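Local coordinates for metallophosphoesterase TT1561-like domain-containing protein (Aquifex aeolicus, PDB 2YVT) that is of unknown function but, as a member of the calcineurin-like metallophosphoesterase superfamily, probably hydrolyses phosphate esters with the help of bound metal ions, at residues T206-L211 with T231-P236; A101-F106 with L123-A128. All blocks are in the same frame, centred on the assembly; numbering follows the deposited sequence.

Contact 1 (T206-L211 with T231-P236); sequences TIIKSL and TIVVNP
No ring, amide or carboxylate takes part where Ile-208 meets Thr-231 and Val-233, leaving no face or edge to assign; the contact is made by aliphatic branches and one hydroxyl. Ile-208 reaches out from its helix with two separate arms. The branch methyl CG2 lies 3.3 Å from OG1 of Thr-231 and 3.7 Å from CB of the same residue, a snug fit of a methyl against a hydroxyl oxygen. That oxygen is hydrogen-bonded to the carbonyl O of Pro-213, so its polar need is met although Ile-208 gives it no bond. The longer arm swings past the threonine: with chi2 extended (171°), CD1 is carried on to CG2 of Val-233, 3.8 Å away. Thr-231 and Val-233 are two apart on strand 231-235 and point to the same face, which is why one isoleucine can touch both. The fold here is a beta-alpha-beta unit: helix 202-211 lies in the crossover between the parallel strands 175-180 and 215-218, and strand 231-235 pairs with 215-218 on its other side. The backbones stay well apart, the nearest CA atoms, those of Ile-208 and Thr-231, being 7.1 Å from each other. Pro-184, from a loop, also packs against Ile-208.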
loop_
_atom_site.group_PDB
_atom_site.type_symbol
_atom_site.label_atom_id
_atom_site.label_comp_id
_atom_site.label_asym_id
_atom_site.label_seq_id
_atom_site.Cartn_x
_atom_site.Cartn_y
_atom_site.Cartn_z
ATOM N N THR A 206 -8.312 13.644 -6.000
ATOM C CA THR A 206 -9.693 13.548 -6.438
ATOM C C THR A 206 -10.472 12.504 -5.631
ATOM O O THR A 206 -11.585 12.784 -5.187
ATOM C CB THR A 206 -9.783 13.285 -7.953
ATOM O OG1 THR A 206 -9.071 14.311 -8.666
ATOM C CG2 THR A 206 -11.226 13.266 -8.411
ATOM N N ILE A 207 -9.879 11.321 -5.427
ATOM C CA ILE A 207 -10.484 10.290 -4.573
ATOM C C ILE A 207 -10.733 10.822 -3.169
ATOM O O ILE A 207 -11.772 10.574 -2.573
ATOM C CB ILE A 207 -9.567 9.051 -4.369
ATOM C CG1 ILE A 207 -9.189 8.370 -5.679
ATOM C CG2 ILE A 207 -10.232 8.058 -3.399
ATOM C CD1 ILE A 207 -8.161 7.262 -5.469
ATOM N N ILE A 208 -9.748 11.534 -2.627
ATOM C CA ILE A 208 -9.858 12.081 -1.288
ATOM C C ILE A 208 -11.002 13.097 -1.216
ATOM O O ILE A 208 -11.773 13.094 -0.261
ATOM C CB ILE A 208 -8.512 12.679 -0.828
ATOM C CG1 ILE A 208 -7.538 11.543 -0.480
ATOM C CG2 ILE A 208 -8.706 13.630 0.351
ATOM C CD1 ILE A 208 -6.114 12.000 -0.221
ATOM N N LYS A 209 -11.124 13.933 -2.245
ATOM C CA LYS A 209 -12.218 14.901 -2.329
ATOM C C LYS A 209 -13.565 14.178 -2.395
ATOM O O LYS A 209 -14.514 14.537 -1.690
ATOM C CB LYS A 209 -12.011 15.826 -3.540
ATOM C CG LYS A 209 -13.249 16.596 -4.031
ATOM C CD LYS A 209 -13.601 17.763 -3.129
ATOM C CE LYS A 209 -14.779 18.559 -3.700
ATOM N NZ LYS A 209 -15.107 19.720 -2.845
ATOM N N SER A 210 -13.628 13.140 -3.225
ATOM C CA SER A 210 -14.855 12.380 -3.425
ATOM C C SER A 210 -15.305 11.609 -2.183
ATOM O O SER A 210 -16.483 11.661 -1.813
ATOM C CB SER A 210 -14.708 11.432 -4.619
ATOM O OG SER A 210 -15.893 10.688 -4.806
ATOM N N LEU A 211 -14.367 10.907 -1.547
ATOM C CA LEU A 211 -14.670 10.011 -0.430
ATOM C C LEU A 211 -14.617 10.684 0.938
ATOM O O LEU A 211 -15.229 10.198 1.897
ATOM C CB LEU A 211 -13.713 8.811 -0.435
ATOM C CG LEU A 211 -13.776 7.862 -1.635
ATOM C CD1 LEU A 211 -12.941 6.622 -1.342
ATOM C CD2 LEU A 211 -15.206 7.484 -1.987
ATOM N N THR A 231 -8.760 15.565 4.885
ATOM C CA THR A 231 -8.169 14.271 5.212
ATOM C C THR A 231 -6.732 14.404 5.699
ATOM O O THR A 231 -5.927 15.086 5.068
ATOM C CB THR A 231 -8.174 13.384 3.957
ATOM O OG1 THR A 231 -9.517 13.227 3.492
ATOM C CG2 THR A 231 -7.546 12.001 4.215
ATOM N N ILE A 232 -6.409 13.735 6.808
ATOM C CA ILE A 232 -5.015 13.619 7.245
ATOM C C ILE A 232 -4.356 12.538 6.404
ATOM O O ILE A 232 -4.760 11.368 6.455
ATOM C CB ILE A 232 -4.878 13.224 8.732
ATOM C CG1 ILE A 232 -5.557 14.255 9.640
ATOM C CG2 ILE A 232 -3.392 13.029 9.112
ATOM C CD1 ILE A 232 -5.687 13.796 11.057
ATOM N N VAL A 233 -3.359 12.937 5.619
ATOM C CA VAL A 233 -2.639 12.011 4.756
ATOM C C VAL A 233 -1.271 11.730 5.371
ATOM O O VAL A 233 -0.533 12.660 5.721
ATOM C CB VAL A 233 -2.498 12.557 3.320
ATOM C CG1 VAL A 233 -1.778 11.549 2.423
ATOM C CG2 VAL A 233 -3.883 12.899 2.746
ATOM N N VAL A 234 -0.954 10.445 5.516
ATOM C CA VAL A 234 0.294 10.022 6.141
ATOM C C VAL A 234 1.073 9.137 5.179
ATOM O O VAL A 234 0.584 8.081 4.765
ATOM C CB VAL A 234 0.030 9.230 7.452
ATOM C CG1 VAL A 234 1.345 8.813 8.106
ATOM C CG2 VAL A 234 -0.802 10.063 8.426
ATOM N N ASN A 235 2.276 9.579 4.829
ATOM C CA ASN A 235 3.212 8.743 4.085
ATOM C C ASN A 235 4.354 8.384 5.036
ATOM O O ASN A 235 5.118 9.262 5.448
ATOM C CB ASN A 235 3.730 9.446 2.833
ATOM C CG ASN A 235 4.355 8.478 1.856
ATOM O OD1 ASN A 235 4.960 7.481 2.266
ATOM N ND2 ASN A 235 4.211 8.755 0.559
ATOM N N PRO A 236 4.451 7.105 5.419
ATOM C CA PRO A 236 5.431 6.715 6.451
ATOM C C PRO A 236 6.897 6.967 6.101
ATOM O O PRO A 236 7.729 6.985 6.997
ATOM C CB PRO A 236 5.202 5.205 6.610
ATOM C CG PRO A 236 3.855 4.940 6.021
ATOM C CD PRO A 236 3.638 5.964 4.956
#

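Contact 2 (A101-F106 with L123-A128); sequences APLKIF and LHEGFA
Leu-103 sets both of its methyls against the CD2 and NE2 corner of the His-124 imidazole, approaching obliquely, while one face of that ring is taken by the residue next in sequence, Glu-125, whose CG sits 3.7 Å above the plane of the His-124 ring and over its centre. The two methyls share the ring atoms CD2 and NE2: Leu-103 CD1 is 3.7 Å from His-124 CD2, and Leu-103 CD2 is 4.0 Å from His-124 NE2. Leucine and histidine reach toward each other from opposite directions, each with CG anti to the backbone N (chi1 -177° for Leu-103), which bridges the 9.8 Å between the CA atoms of Leu-103 and His-124. The ring is fixed by two hydrogen bonds, its ND1 to the backbone N of Gly-140 and its NE2 to the hydroxyl of Tyr-156. Glu-125 adopts a left-handed backbone conformation and, together with Gly-126, faces Gly-138 in a G1 beta bulge at the start of strand 126-130. OE2 of Glu-125 only grazes Leu-103 CD2, at 4.2 Å, whereas OE1 is hydrogen-bonded to Tyr-160. Leu-103 itself belongs to the first turn of helix 103-112, which has Pro-102, preceded by a cis peptide bond, at its N-cap; the bond from Phe-106 N to Pro-102 O closes the first turn. Replacing Leu-103 by an alanine would remove both methyls and would probably leave a gap beside CD2 and NE2 of the imidazole, with the helix and the loop residue His-124, just ahead of the bulge, no longer touching through this pair.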
loop_
_atom_site.group_PDB
_atom_site.type_symbol
_atom_site.label_atom_id
_atom_site.label_comp_id
_atom_site.label_asym_id
_atom_site.label_seq_id
_atom_site.Cartn_x
_atom_site.Cartn_y
_atom_site.Cartn_z
ATOM N N ALA A 101 2.820 -7.705 -8.890
ATOM C CA ALA A 101 2.126 -8.182 -10.065
ATOM C C ALA A 101 2.805 -9.464 -10.554
ATOM O O ALA A 101 3.982 -9.683 -10.269
ATOM C CB ALA A 101 2.186 -7.112 -11.149
ATOM N N PRO A 102 2.070 -10.313 -11.296
ATOM C CA PRO A 102 0.662 -10.178 -11.685
ATOM C C PRO A 102 -0.311 -10.166 -10.502
ATOM O O PRO A 102 -0.117 -10.895 -9.515
ATOM C CB PRO A 102 0.420 -11.413 -12.566
ATOM C CG PRO A 102 1.799 -11.807 -13.050
ATOM C CD PRO A 102 2.684 -11.520 -11.876
ATOM N N LEU A 103 -1.355 -9.346 -10.606
ATOM C CA LEU A 103 -2.356 -9.297 -9.547
ATOM C C LEU A 103 -2.917 -10.680 -9.224
ATOM O O LEU A 103 -3.102 -11.014 -8.052
ATOM C CB LEU A 103 -3.493 -8.333 -9.885
ATOM C CG LEU A 103 -4.557 -8.151 -8.798
ATOM C CD1 LEU A 103 -3.960 -7.602 -7.483
ATOM C CD2 LEU A 103 -5.652 -7.235 -9.310
ATOM N N LYS A 104 -3.174 -11.481 -10.255
ATOM C CA LYS A 104 -3.749 -12.818 -10.037
ATOM C C LYS A 104 -2.842 -13.687 -9.161
ATOM O O LYS A 104 -3.327 -14.456 -8.333
ATOM C CB LYS A 104 -4.087 -13.502 -11.369
ATOM C CG LYS A 104 -5.229 -12.783 -12.136
ATOM C CD LYS A 104 -5.673 -13.529 -13.395
ATOM C CE LYS A 104 -6.828 -12.822 -14.110
ATOM N NZ LYS A 104 -6.482 -11.471 -14.651
ATOM N N ILE A 105 -1.525 -13.546 -9.334
ATOM C CA ILE A 105 -0.555 -14.286 -8.527
ATOM C C ILE A 105 -0.479 -13.715 -7.101
ATOM O O ILE A 105 -0.420 -14.459 -6.118
ATOM C CB ILE A 105 0.830 -14.314 -9.216
ATOM C CG1 ILE A 105 0.715 -15.141 -10.504
ATOM C CG2 ILE A 105 1.912 -14.863 -8.273
ATOM C CD1 ILE A 105 1.990 -15.233 -11.320
ATOM N N PHE A 106 -0.500 -12.391 -6.990
ATOM C CA PHE A 106 -0.506 -11.750 -5.691
ATOM C C PHE A 106 -1.726 -12.190 -4.867
ATOM O O PHE A 106 -1.602 -12.526 -3.691
ATOM C CB PHE A 106 -0.498 -10.227 -5.845
ATOM C CG PHE A 106 -0.496 -9.508 -4.544
ATOM C CD1 PHE A 106 0.673 -9.380 -3.810
ATOM C CD2 PHE A 106 -1.680 -8.993 -4.029
ATOM C CE1 PHE A 106 0.665 -8.722 -2.572
ATOM C CE2 PHE A 106 -1.695 -8.351 -2.807
ATOM C CZ PHE A 106 -0.529 -8.219 -2.079
ATOM N N LEU A 123 -6.172 -5.741 1.180
ATOM C CA LEU A 123 -7.207 -4.819 0.725
ATOM C C LEU A 123 -6.791 -4.222 -0.598
ATOM O O LEU A 123 -5.826 -3.463 -0.680
ATOM C CB LEU A 123 -7.442 -3.703 1.748
ATOM C CG LEU A 123 -7.961 -4.122 3.117
ATOM C CD1 LEU A 123 -8.092 -2.891 3.987
ATOM C CD2 LEU A 123 -9.289 -4.851 3.006
ATOM N N HIS A 124 -7.507 -4.602 -1.642
ATOM C CA HIS A 124 -7.269 -4.037 -2.954
ATOM C C HIS A 124 -8.578 -4.012 -3.722
ATOM O O HIS A 124 -9.147 -5.065 -4.029
ATOM C CB HIS A 124 -6.200 -4.820 -3.727
ATOM C CG HIS A 124 -5.935 -4.263 -5.091
ATOM N ND1 HIS A 124 -5.513 -2.964 -5.291
ATOM C CD2 HIS A 124 -6.062 -4.811 -6.322
ATOM C CE1 HIS A 124 -5.375 -2.741 -6.586
ATOM N NE2 HIS A 124 -5.712 -3.842 -7.235
ATOM N N GLU A 125 -9.053 -2.800 -4.013
ATOM C CA GLU A 125 -10.389 -2.597 -4.594
ATOM C C GLU A 125 -11.462 -3.177 -3.667
ATOM O O GLU A 125 -12.461 -3.751 -4.113
ATOM C CB GLU A 125 -10.492 -3.207 -5.991
ATOM C CG GLU A 125 -9.336 -2.847 -6.901
ATOM C CD GLU A 125 -9.474 -3.460 -8.257
ATOM O OE1 GLU A 125 -10.490 -3.184 -8.912
ATOM O OE2 GLU A 125 -8.580 -4.228 -8.661
ATOM N N GLY A 126 -11.244 -3.016 -2.367
ATOM C CA GLY A 126 -12.103 -3.624 -1.372
ATOM C C GLY A 126 -11.935 -2.990 -0.014
ATOM O O GLY A 126 -11.195 -2.003 0.156
ATOM N N PHE A 127 -12.617 -3.578 0.961
ATOM C CA PHE A 127 -12.797 -2.925 2.238
ATOM C C PHE A 127 -12.947 -3.954 3.332
ATOM O O PHE A 127 -13.277 -5.112 3.071
ATOM C CB PHE A 127 -14.054 -2.059 2.191
ATOM C CG PHE A 127 -15.320 -2.855 2.044
ATOM C CD1 PHE A 127 -16.084 -3.180 3.162
ATOM C CD2 PHE A 127 -15.735 -3.299 0.791
ATOM C CE1 PHE A 127 -17.257 -3.926 3.027
ATOM C CE2 PHE A 127 -16.909 -4.055 0.648
ATOM C CZ PHE A 127 -17.667 -4.365 1.773
ATOM N N ALA A 128 -12.726 -3.507 4.562
ATOM C CA ALA A 128 -12.972 -4.330 5.729
ATOM C C ALA A 128 -13.377 -3.432 6.883
ATOM O O ALA A 128 -12.857 -2.321 7.034
ATOM C CB ALA A 128 -11.738 -5.108 6.083
#

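In the fold
Contact 2 comes first along the chain and closes before contact 1 opens; their centres are 20 Å apart, their nearest atoms about 9 Å, and they do not touch. Both reach the same seven-stranded mixed sheet at different places: contact 2 beside strand 126-130, contact 1 on strand 231-235, with strands 134-144, 175-180 and 215-218 linking the two by successive pairing. The helices differ in their connections. Helix 103-112 joins strands 91-95 and 120-122 of the other, six-stranded sheet, so contact 2 ties the two sheets' elements together, whereas helix 202-211 packs within the second sheet's own crossover. Together they attach helices to the two-sheet core expected of a calcineurin-like phosphoesterase.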